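Long-range contact in tyrosine aminotransferase (Leishmania infantum, PDB 4IX8), which probably transfers the amino group of tyrosine to 2-oxoglutarate, using pyridoxal 5'-phosphate as cofactor: residues F374-L379 / S414-A419. Numbering follows the deposited sequence.
Sequences FVMLKL and SGFLRA
With chi1 at -161° the R418 chain leaves its strand extended away from the backbone nitrogen, and a turn at chi3 (69°) then carries its guanidinium past its partner M376 toward the N-terminal end of strand 374-379, against the F374 ring. The two strands are antiparallel neighbours in the mixed sheet of the small domain of a class I aminotransferase, and they illustrate how strand pairing can set the flat side of a polar group against an aromatic ring. The planar groups are only 18° from parallel: F374 CE1 sits over the centre of the guanidinium, 3.4 Å from R418 CZ, while NH1 lies over a face of the ring. With its flat side braced in this way, R418 turns its two terminal nitrogens elsewhere, NH1 hydrogen-bonding to N221 OD1 and NH2 to the carbonyl oxygen of S73. Such a setting is consistent with the family arginine that receives the substrate carboxylate.

The backbone supplies the frame. V375 and A419 form a hydrogen-bonded pair, with V375 N to A419 O at 2.8 Å and a return bond from A419 N to V375 O. L377 and L417 repeat the exchange, L377 N reaching L417 O at 2.7 Å. L379 N closes the run on G415 O (2.9 Å), from the loop residue just ahead of strand 416-420.

Beyond R418 on the same face, the bent M376 chain brings CE to within 3.5 Å of F416 CB. The aliphatic part of K378 runs obliquely beside that ring, CB lying 3.4 Å from F416 CE2, and W196 meets the ring as well. The other face is aliphatic and is covered by helices 337-355 and 390-401: V375 CG1 touches A419 CB at 3.8 Å, and L379 crosses L417 nearly at a right angle, CD2 to CD1 3.9 Å.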
# COMPACT_ATOMS: atom_id res chain seq x y z
N PHE A 374 -16.66 -4.25 -17.22
CA PHE A 374 -16.43 -5.65 -17.56
C PHE A 374 -17.70 -6.36 -17.98
O PHE A 374 -18.80 -5.96 -17.62
CB PHE A 374 -15.84 -6.39 -16.36
CG PHE A 374 -14.64 -5.71 -15.75
CD1 PHE A 374 -13.38 -5.85 -16.31
CD2 PHE A 374 -14.78 -4.91 -14.64
CE1 PHE A 374 -12.31 -5.23 -15.75
CE2 PHE A 374 -13.69 -4.30 -14.07
CZ PHE A 374 -12.46 -4.46 -14.63
N VAL A 375 -17.53 -7.45 -18.70
CA VAL A 375 -18.64 -8.30 -19.02
C VAL A 375 -18.23 -9.74 -18.72
O VAL A 375 -17.05 -10.07 -18.78
CB VAL A 375 -19.08 -8.09 -20.49
CG1 VAL A 375 -18.08 -8.68 -21.47
CG2 VAL A 375 -20.45 -8.65 -20.70
N MET A 376 -19.20 -10.56 -18.32
CA MET A 376 -18.97 -11.98 -18.11
C MET A 376 -19.70 -12.79 -19.18
O MET A 376 -20.93 -12.76 -19.28
CB MET A 376 -19.44 -12.39 -16.72
CG MET A 376 -18.48 -12.04 -15.61
SD MET A 376 -16.95 -13.01 -15.64
CE MET A 376 -17.40 -14.35 -14.54
N LEU A 377 -18.92 -13.55 -19.93
CA LEU A 377 -19.42 -14.35 -21.04
C LEU A 377 -19.64 -15.75 -20.52
O LEU A 377 -18.70 -16.34 -20.00
CB LEU A 377 -18.43 -14.38 -22.18
CG LEU A 377 -17.99 -12.98 -22.59
CD1 LEU A 377 -16.92 -13.12 -23.66
CD2 LEU A 377 -19.21 -12.13 -23.11
N LYS A 378 -20.85 -16.26 -20.65
CA LYS A 378 -21.13 -17.59 -20.16
C LYS A 378 -20.97 -18.61 -21.27
O LYS A 378 -21.50 -18.41 -22.37
CB LYS A 378 -22.53 -17.67 -19.59
CG LYS A 378 -22.84 -19.02 -19.02
CD LYS A 378 -24.20 -18.97 -18.33
CE LYS A 378 -24.81 -20.37 -18.17
NZ LYS A 378 -23.81 -21.33 -17.59
N LEU A 379 -20.24 -19.68 -21.00
CA LEU A 379 -19.96 -20.69 -22.02
C LEU A 379 -20.90 -21.87 -21.98
O LEU A 379 -21.01 -22.53 -20.95
CB LEU A 379 -18.54 -21.21 -21.86
CG LEU A 379 -17.45 -20.14 -21.95
CD1 LEU A 379 -16.12 -20.80 -21.70
CD2 LEU A 379 -17.52 -19.46 -23.32
N SER A 414 -16.15 -20.94 -12.48
CA SER A 414 -15.85 -21.62 -13.70
C SER A 414 -17.00 -21.53 -14.66
O SER A 414 -18.14 -21.36 -14.24
CB SER A 414 -15.51 -23.10 -13.44
OG SER A 414 -14.12 -23.21 -13.10
N GLY A 415 -16.69 -21.66 -15.95
CA GLY A 415 -17.69 -21.72 -16.98
C GLY A 415 -17.94 -20.36 -17.62
O GLY A 415 -18.84 -20.23 -18.49
N PHE A 416 -17.11 -19.37 -17.27
CA PHE A 416 -17.27 -18.02 -17.80
C PHE A 416 -15.99 -17.42 -18.27
O PHE A 416 -14.91 -17.97 -18.04
CB PHE A 416 -17.85 -17.09 -16.74
CG PHE A 416 -19.23 -17.48 -16.28
CD1 PHE A 416 -19.42 -18.50 -15.37
CD2 PHE A 416 -20.35 -16.82 -16.78
CE1 PHE A 416 -20.69 -18.88 -14.97
CE2 PHE A 416 -21.62 -17.17 -16.36
CZ PHE A 416 -21.78 -18.21 -15.44
N LEU A 417 -16.12 -16.24 -18.89
CA LEU A 417 -14.98 -15.46 -19.32
C LEU A 417 -15.20 -13.99 -19.01
O LEU A 417 -16.27 -13.45 -19.29
CB LEU A 417 -14.74 -15.61 -20.81
CG LEU A 417 -14.50 -17.02 -21.34
CD1 LEU A 417 -14.58 -16.96 -22.83
CD2 LEU A 417 -13.13 -17.52 -20.89
N ARG A 418 -14.18 -13.34 -18.44
CA ARG A 418 -14.25 -11.92 -18.22
C ARG A 418 -13.61 -11.21 -19.39
O ARG A 418 -12.49 -11.51 -19.75
CB ARG A 418 -13.53 -11.47 -16.91
CG ARG A 418 -14.01 -10.09 -16.49
CD ARG A 418 -13.20 -9.44 -15.43
NE ARG A 418 -11.87 -9.06 -15.90
CZ ARG A 418 -11.01 -8.36 -15.17
NH1 ARG A 418 -11.32 -7.97 -13.93
NH2 ARG A 418 -9.84 -8.03 -15.67
N ALA A 419 -14.33 -10.24 -19.94
CA ALA A 419 -13.84 -9.42 -21.03
C ALA A 419 -14.06 -7.98 -20.66
O ALA A 419 -15.03 -7.62 -19.97
CB ALA A 419 -14.53 -9.76 -22.32